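Long-range contacts in ribosome-inactivating protein (Lychnis chalcedonica, PDB 2G5X), which belongs to the plant ribosome-inactivating proteins, a family of toxins that combine a mixed beta sheet with a large set of helices: residues 58-63 against 72-77; 86-91 against 111-116. All coordinates share one frame; numbering follows the deposited sequence.

Contact 1: residues 58-63 against 72-77; sequences TITLAF and GFQDRD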
ATOM      1  N   THR A  58       0.588  11.481  11.848  1.00  9.41           N
ATOM      2  CA  THR A  58      -0.172  10.532  11.044  1.00  8.22           C
ATOM      3  C   THR A  58      -0.315  10.901   9.572  1.00  8.58           C
ATOM      4  O   THR A  58      -0.562  12.058   9.233  1.00  9.49           O
ATOM      5  CB  THR A  58      -1.600  10.362  11.626  1.00  9.62           C
ATOM      6  OG1 THR A  58      -1.512   9.905  12.983  1.00 12.02           O
ATOM      7  CG2 THR A  58      -2.407   9.362  10.811  1.00  8.23           C
ATOM      8  N   ILE A  59      -0.136   9.905   8.707  1.00  7.47           N
ATOM      9  CA  ILE A  59      -0.318  10.070   7.267  1.00  5.94           C
ATOM     10  C   ILE A  59      -1.365   9.034   6.866  1.00  8.00           C
ATOM     11  O   ILE A  59      -1.254   7.862   7.230  1.00  8.69           O
ATOM     12  CB  ILE A  59       0.982   9.813   6.470  0.50  2.61           C
ATOM     13  CG1 ILE A  59       1.954  10.977   6.673  0.50  2.14           C
ATOM     14  CG2 ILE A  59       0.658   9.654   4.981  0.50  2.75           C
ATOM     15  CD1 ILE A  59       3.266  10.833   5.911  1.00  7.56           C
ATOM     16  N   THR A  60      -2.389   9.469   6.139  1.00  7.51           N
ATOM     17  CA  THR A  60      -3.455   8.564   5.709  1.00  7.32           C
ATOM     18  C   THR A  60      -3.325   8.234   4.222  1.00  7.05           C
ATOM     19  O   THR A  60      -3.380   9.123   3.377  1.00  7.85           O
ATOM     20  CB  THR A  60      -4.850   9.189   5.972  1.00  6.80           C
ATOM     21  OG1 THR A  60      -4.969   9.518   7.363  1.00  8.71           O
ATOM     22  CG2 THR A  60      -5.961   8.212   5.590  1.00  8.64           C
ATOM     23  N   LEU A  61      -3.146   6.951   3.917  1.00  6.62           N
ATOM     24  CA  LEU A  61      -3.011   6.489   2.537  1.00  6.26           C
ATOM     25  C   LEU A  61      -4.376   6.151   1.949  1.00  6.62           C
ATOM     26  O   LEU A  61      -5.261   5.681   2.661  1.00  7.64           O
ATOM     27  CB  LEU A  61      -2.144   5.228   2.481  1.00  6.05           C
ATOM     28  CG  LEU A  61      -0.744   5.257   3.095  1.00  5.77           C
ATOM     29  CD1 LEU A  61      -0.126   3.862   3.018  1.00  9.38           C
ATOM     30  CD2 LEU A  61       0.115   6.261   2.355  1.00  8.62           C
ATOM     31  N   ALA A  62      -4.536   6.370   0.645  1.00  5.92           N
ATOM     32  CA  ALA A  62      -5.796   6.061  -0.030  1.00  5.31           C
ATOM     33  C   ALA A  62      -5.560   5.057  -1.156  1.00  6.59           C
ATOM     34  O   ALA A  62      -4.794   5.325  -2.080  1.00  6.83           O
ATOM     35  CB  ALA A  62      -6.427   7.333  -0.588  1.00  6.81           C
ATOM     36  N   PHE A  63      -6.215   3.899  -1.071  1.00  6.10           N
ATOM     37  CA  PHE A  63      -6.077   2.857  -2.091  1.00  7.67           C
ATOM     38  C   PHE A  63      -7.373   2.629  -2.857  1.00  7.01           C
ATOM     39  O   PHE A  63      -8.444   2.535  -2.252  1.00  9.33           O
ATOM     40  CB  PHE A  63      -5.691   1.508  -1.465  1.00  7.86           C
ATOM     41  CG  PHE A  63      -4.341   1.486  -0.812  1.00  7.79           C
ATOM     42  CD1 PHE A  63      -4.199   1.804   0.535  1.00  8.33           C
ATOM     43  CD2 PHE A  63      -3.212   1.115  -1.536  1.00  6.13           C
ATOM     44  CE1 PHE A  63      -2.950   1.750   1.155  1.00  8.86           C
ATOM     45  CE2 PHE A  63      -1.960   1.060  -0.931  1.00  6.35           C
ATOM     46  CZ  PHE A  63      -1.828   1.376   0.420  1.00  7.26           C
ATOM     47  N   GLY A  72      -2.783   8.334  -3.518  1.00  6.11           N
ATOM     48  CA  GLY A  72      -2.333   9.540  -2.839  1.00  7.56           C
ATOM     49  C   GLY A  72      -2.356   9.404  -1.328  1.00  5.94           C
ATOM     50  O   GLY A  72      -2.568   8.307  -0.807  1.00  6.66           O
ATOM     51  N   PHE A  73      -2.144  10.512  -0.620  1.00  6.14           N
ATOM     52  CA  PHE A  73      -2.147  10.498   0.842  1.00  5.84           C
ATOM     53  C   PHE A  73      -2.507  11.857   1.448  1.00  5.82           C
ATOM     54  O   PHE A  73      -2.468  12.886   0.773  1.00  6.95           O
ATOM     55  CB  PHE A  73      -0.778  10.058   1.377  1.00  5.73           C
ATOM     56  CG  PHE A  73       0.334  11.034   1.092  1.00  6.28           C
ATOM     57  CD1 PHE A  73       1.063  10.955  -0.090  1.00  7.80           C
ATOM     58  CD2 PHE A  73       0.635  12.048   1.999  1.00  6.16           C
ATOM     59  CE1 PHE A  73       2.077  11.872  -0.367  1.00  8.43           C
ATOM     60  CE2 PHE A  73       1.646  12.972   1.734  1.00  7.92           C
ATOM     61  CZ  PHE A  73       2.370  12.884   0.548  1.00  7.66           C
ATOM     62  N   GLN A  74      -2.846  11.842   2.733  1.00  5.99           N
ATOM     63  CA  GLN A  74      -3.221  13.050   3.465  1.00  5.96           C
ATOM     64  C   GLN A  74      -2.306  13.293   4.669  1.00  6.29           C
ATOM     65  O   GLN A  74      -2.042  12.376   5.443  1.00  7.53           O
ATOM     66  CB  GLN A  74      -4.675  12.921   3.945  1.00  6.46           C
ATOM     67  CG  GLN A  74      -5.090  13.889   5.044  1.00  7.90           C
ATOM     68  CD  GLN A  74      -6.434  13.515   5.647  1.00  8.54           C
ATOM     69  OE1 GLN A  74      -7.489  13.831   5.096  1.00  9.73           O
ATOM     70  NE2 GLN A  74      -6.398  12.818   6.776  1.00  8.96           N
ATOM     71  N   ASP A  75      -1.809  14.522   4.809  1.00  7.37           N
ATOM     72  CA  ASP A  75      -0.968  14.888   5.952  1.00  7.30           C
ATOM     73  C   ASP A  75      -1.417  16.274   6.433  1.00  8.15           C
ATOM     74  O   ASP A  75      -2.558  16.660   6.178  1.00  7.72           O
ATOM     75  CB  ASP A  75       0.531  14.851   5.580  1.00  6.26           C
ATOM     76  CG  ASP A  75       0.948  15.959   4.631  1.00  8.03           C
ATOM     77  OD1 ASP A  75       0.134  16.375   3.788  1.00  6.86           O
ATOM     78  OD2 ASP A  75       2.117  16.394   4.718  1.00  9.03           O
ATOM     79  N   ARG A  76      -0.561  17.016   7.136  1.00  8.67           N
ATOM     80  CA  ARG A  76      -0.955  18.346   7.616  1.00 10.12           C
ATOM     81  C   ARG A  76      -0.096  19.483   7.076  1.00 11.19           C
ATOM     82  O   ARG A  76       1.125  19.377   7.027  1.00 10.63           O
ATOM     83  CB  ARG A  76      -0.943  18.395   9.149  1.00 13.32           C
ATOM     84  CG  ARG A  76      -2.141  17.716   9.796  1.00 15.86           C
ATOM     85  CD  ARG A  76      -2.162  17.902  11.309  1.00 19.26           C
ATOM     86  NE  ARG A  76      -3.301  17.212  11.914  1.00 19.24           N
ATOM     87  CZ  ARG A  76      -4.531  17.710  12.004  1.00 15.46           C
ATOM     88  NH1 ARG A  76      -4.805  18.921  11.536  1.00 18.26           N
ATOM     89  NH2 ARG A  76      -5.497  16.981  12.545  1.00 17.86           N
ATOM     90  N   ASP A  77      -0.754  20.571   6.677  1.00 11.79           N
ATOM     91  CA  ASP A  77      -0.084  21.761   6.143  1.00 13.03           C
ATOM     92  C   ASP A  77       0.609  22.490   7.301  1.00 12.53           C
ATOM     93  O   ASP A  77      -0.006  22.748   8.329  1.00 12.86           O
ATOM     94  CB  ASP A  77      -1.129  22.667   5.476  1.00 15.13           C
ATOM     95  CG  ASP A  77      -0.513  23.792   4.665  1.00 18.68           C
ATOM     96  OD1 ASP A  77      -1.049  24.086   3.574  1.00 23.57           O
ATOM     97  OD2 ASP A  77       0.491  24.384   5.109  1.00 21.58           O
TER
HETATM   98  O   HOH W   1      -4.169  11.909   8.389  1.00 13.87           O
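F73 packs on I59 and L61 across a beta hairpin. F73 CB starts 3.4 Å from T60 O of the facing strand and has L61 CD2 4.0 Å away on the same face of the sheet. The first torsion puts CG between the backbone N and the carbonyl carbon (chi1 67°), and the ring then passes I59: F73 CD2 lies 3.8 Å from I59 CG2, a methyl that meets the ring obliquely. Farther out, CE1 of the ring goes on to pack on L113 CD1. L61 touches only the root of this side chain, through one methyl.

Beneath these groups the backbones pair in antiparallel fashion, the strand axes running 160° apart. T60 and Q74 form a hydrogen-bonded pair: T60 N reaches Q74 O at 3.0 Å, and Q74 N returns to T60 O at 2.8 Å. Their side chains lie side by side on the other face. A water ties the two ends together, donating to T60 OG1 at 2.7 Å and accepting from Q74 NE2 at 2.9 Å. T60 OG1 also bonds N49 OD1, so the hydroxyl is gripped twice.

The hairpin of strands 58-64 and 69-76 sits inside the sheet, with strand 45-51 beside the first and strand 83-87 beside the second. Helix 154-173 covers the face carrying I59 and L61, through F160 and S164, while A62 and Q74 meet F103 on the opposite face.

Contact 2: residues 86-91 against 111-116; sequences NFFSDE and PALPCA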
ATOM      1  N   ASN A  86      -3.446  15.054  -0.834  1.00  7.23           N
ATOM      2  CA  ASN A  86      -2.439  15.073  -1.900  1.00  7.13           C
ATOM      3  C   ASN A  86      -2.615  13.895  -2.864  1.00  7.02           C
ATOM      4  O   ASN A  86      -2.514  12.738  -2.457  1.00  8.65           O
ATOM      5  CB  ASN A  86      -1.034  14.994  -1.292  1.00  7.35           C
ATOM      6  CG  ASN A  86      -0.828  15.970  -0.148  1.00  6.74           C
ATOM      7  OD1 ASN A  86      -0.646  17.168  -0.361  1.00  6.44           O
ATOM      8  ND2 ASN A  86      -0.865  15.456   1.080  1.00  6.20           N
ATOM      9  N   PHE A  87      -2.861  14.182  -4.139  1.00  6.66           N
ATOM     10  CA  PHE A  87      -3.027  13.122  -5.135  1.00  5.18           C
ATOM     11  C   PHE A  87      -1.850  13.046  -6.101  1.00  5.48           C
ATOM     12  O   PHE A  87      -1.246  14.067  -6.431  1.00  6.88           O
ATOM     13  CB  PHE A  87      -4.301  13.340  -5.954  1.00  4.65           C
ATOM     14  CG  PHE A  87      -5.561  13.162  -5.169  1.00  6.13           C
ATOM     15  CD1 PHE A  87      -6.325  14.262  -4.791  1.00  6.91           C
ATOM     16  CD2 PHE A  87      -5.976  11.889  -4.791  1.00  7.37           C
ATOM     17  CE1 PHE A  87      -7.492  14.095  -4.041  1.00  8.29           C
ATOM     18  CE2 PHE A  87      -7.138  11.711  -4.044  1.00  7.41           C
ATOM     19  CZ  PHE A  87      -7.898  12.817  -3.667  1.00  7.45           C
ATOM     20  N   PHE A  88      -1.524  11.836  -6.550  1.00  6.01           N
ATOM     21  CA  PHE A  88      -0.439  11.667  -7.510  1.00  6.61           C
ATOM     22  C   PHE A  88      -0.829  12.457  -8.760  1.00  7.89           C
ATOM     23  O   PHE A  88      -2.013  12.647  -9.037  1.00  7.76           O
ATOM     24  CB  PHE A  88      -0.231  10.181  -7.840  1.00  6.90           C
ATOM     25  CG  PHE A  88       0.490   9.415  -6.761  1.00  7.03           C
ATOM     26  CD1 PHE A  88      -0.074   8.273  -6.197  1.00  7.19           C
ATOM     27  CD2 PHE A  88       1.738   9.840  -6.306  1.00  7.97           C
ATOM     28  CE1 PHE A  88       0.594   7.564  -5.195  1.00  9.19           C
ATOM     29  CE2 PHE A  88       2.413   9.140  -5.306  1.00  7.31           C
ATOM     30  CZ  PHE A  88       1.840   8.000  -4.749  1.00 10.29           C
ATOM     31  N   SER A  89       0.170  12.919  -9.506  1.00  7.45           N
ATOM     32  CA  SER A  89      -0.077  13.726 -10.695  1.00  8.97           C
ATOM     33  C   SER A  89      -0.999  13.104 -11.737  1.00  8.58           C
ATOM     34  O   SER A  89      -1.703  13.827 -12.440  1.00  8.67           O
ATOM     35  CB  SER A  89       1.251  14.103 -11.356  1.00  8.49           C
ATOM     36  OG  SER A  89       1.917  12.958 -11.856  1.00 11.21           O
ATOM     37  N   ASP A  90      -0.999  11.776 -11.839  1.00  9.55           N
ATOM     38  CA  ASP A  90      -1.835  11.092 -12.824  1.00  9.34           C
ATOM     39  C   ASP A  90      -3.211  10.692 -12.300  1.00 10.56           C
ATOM     40  O   ASP A  90      -4.014  10.116 -13.029  1.00  9.27           O
ATOM     41  CB  ASP A  90      -1.096   9.866 -13.386  1.00  9.94           C
ATOM     42  CG  ASP A  90      -0.739   8.847 -12.317  1.00 11.35           C
ATOM     43  OD1 ASP A  90      -0.593   9.232 -11.140  1.00 10.33           O
ATOM     44  OD2 ASP A  90      -0.585   7.657 -12.665  1.00 11.97           O
ATOM     45  N   GLU A  91      -3.481  11.009 -11.036  1.00  8.86           N
ATOM     46  CA  GLU A  91      -4.770  10.708 -10.423  1.00  8.58           C
ATOM     47  C   GLU A  91      -5.475  12.009 -10.030  1.00  7.39           C
ATOM     48  O   GLU A  91      -6.677  12.013  -9.756  1.00  7.46           O
ATOM     49  CB  GLU A  91      -4.580   9.847  -9.168  1.00  8.75           C
ATOM     50  CG  GLU A  91      -4.171   8.395  -9.416  1.00  9.22           C
ATOM     51  CD  GLU A  91      -5.304   7.531  -9.955  1.00 11.97           C
ATOM     52  OE1 GLU A  91      -6.466   7.990  -9.965  1.00 11.12           O
ATOM     53  OE2 GLU A  91      -5.028   6.380 -10.360  1.00  9.98           O
ATOM     54  N   PRO A 111      -1.918  21.056  -3.844  1.00  8.26           N
ATOM     55  CA  PRO A 111      -1.560  20.930  -5.259  1.00  8.84           C
ATOM     56  C   PRO A 111      -1.193  19.477  -5.563  1.00  9.25           C
ATOM     57  O   PRO A 111      -0.924  18.697  -4.650  1.00  8.51           O
ATOM     58  CB  PRO A 111      -0.355  21.860  -5.397  1.00  9.05           C
ATOM     59  CG  PRO A 111      -0.596  22.896  -4.342  1.00 10.43           C
ATOM     60  CD  PRO A 111      -1.076  22.065  -3.175  1.00  9.37           C
ATOM     61  N   ALA A 112      -1.181  19.115  -6.841  1.00  9.30           N
ATOM     62  CA  ALA A 112      -0.829  17.752  -7.228  1.00  8.21           C
ATOM     63  C   ALA A 112       0.586  17.423  -6.761  1.00  7.93           C
ATOM     64  O   ALA A 112       1.454  18.296  -6.721  1.00  9.38           O
ATOM     65  CB  ALA A 112      -0.923  17.595  -8.743  1.00  9.16           C
ATOM     66  N   LEU A 113       0.811  16.160  -6.409  1.00  8.29           N
ATOM     67  CA  LEU A 113       2.122  15.705  -5.962  1.00  8.02           C
ATOM     68  C   LEU A 113       3.126  15.754  -7.110  1.00  9.78           C
ATOM     69  O   LEU A 113       2.750  15.658  -8.282  1.00  9.59           O
ATOM     70  CB  LEU A 113       2.032  14.277  -5.419  1.00  7.95           C
ATOM     71  CG  LEU A 113       1.339  14.104  -4.061  1.00  8.01           C
ATOM     72  CD1 LEU A 113       1.137  12.621  -3.773  1.00  7.78           C
ATOM     73  CD2 LEU A 113       2.185  14.755  -2.973  1.00  8.47           C
ATOM     74  N   PRO A 114       4.420  15.903  -6.784  1.00  8.52           N
ATOM     75  CA  PRO A 114       5.504  15.970  -7.770  1.00 11.35           C
ATOM     76  C   PRO A 114       5.875  14.654  -8.456  1.00 11.53           C
ATOM     77  O   PRO A 114       6.996  14.506  -8.943  1.00 14.16           O
ATOM     78  CB  PRO A 114       6.662  16.556  -6.963  1.00 10.43           C
ATOM     79  CG  PRO A 114       6.430  15.993  -5.599  1.00 12.55           C
ATOM     80  CD  PRO A 114       4.929  16.169  -5.426  1.00  9.93           C
ATOM     81  N   CYS A 115       4.949  13.699  -8.491  1.00 12.26           N
ATOM     82  CA  CYS A 115       5.204  12.424  -9.159  1.00 10.65           C
ATOM     83  C   CYS A 115       3.907  11.666  -9.444  1.00 11.09           C
ATOM     84  O   CYS A 115       2.849  12.011  -8.913  1.00  8.72           O
ATOM     85  CB  CYS A 115       6.157  11.552  -8.329  1.00 14.49           C
ATOM     86  SG  CYS A 115       5.448  10.763  -6.867  1.00 15.30           S
ATOM     87  N   ALA A 116       3.996  10.647 -10.298  1.00  9.32           N
ATOM     88  CA  ALA A 116       2.838   9.832 -10.664  1.00  9.10           C
ATOM     89  C   ALA A 116       2.733   8.567  -9.810  1.00 10.27           C
ATOM     90  O   ALA A 116       3.655   8.227  -9.068  1.00 11.20           O
ATOM     91  CB  ALA A 116       2.905   9.464 -12.141  1.00  9.79           C
TER
HETATM   92  O   HOH W   2       0.557  18.657  -2.371  1.00  8.94           O
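The F88 ring has A116 O over one face, 3.7 Å from F88 CD2. At the edge, near the ring plane, C115 O comes 3.6 Å from that same CD2. C115 SG makes a sulfur-aromatic contact, approaching obliquely with F88 CE2 3.8 Å away. L113 CD1 comes from the other side of the plane, obliquely, 3.8 Å from F88 CD2. With CG beside the backbone N and anti to the carbonyl carbon (chi1 -77°) the ring swings toward the 111-116 loop, and the turn about CB-CG (chi2 124°) brings its CD2 edge to the carbonyls of C115 and A116.

The N86 carboxamide is the other flat group. Its ND2 hydrogen-bonds F73 O and D75 OD1, and a water donates to both N86 OD1 and P111 O, so both ends of the amide are held and its rotation is fixed. The CB of N86 packs on L113 CD2 at 3.6 Å.

Two backbone bonds clamp the segments: L113 N to F87 O, 2.9 Å, and S89 N to C115 O, also 2.9 Å. Toward the surface A116 CB rests against S89 OG and the carboxylate of D90, whose OD2 bonds S117 OG.

Residues 86-91 lead from the end of strand 83-87 toward helix 92-95. The loop 111-116 follows edge strand 108-109, and C115 leads it onto helix 119-126 by packing on L122 and K125; F87 turns to helix 99-102.

Contact 1 is buried in the sheet, whereas contact 2 runs from a buried end at N86, F88 and L113 to an exposed one at S89 and D90. They share the sheet: strand 69-76 of contact 1 is the neighbour of strand 83-87, whose end belongs to contact 2. A probable backbone hydrogen bond, F73 O to N86 N at 2.9 Å, joins them, and F73 CE1 packs 3.6 Å from L113 CD1. In 58-63 against 72-77, regular strand pairing is backed by apolar packing on one face and a water bridge on the other; in 86-91 against 111-116, a loop without regular structure relies on two isolated backbone bonds and on close packing round an aromatic ring.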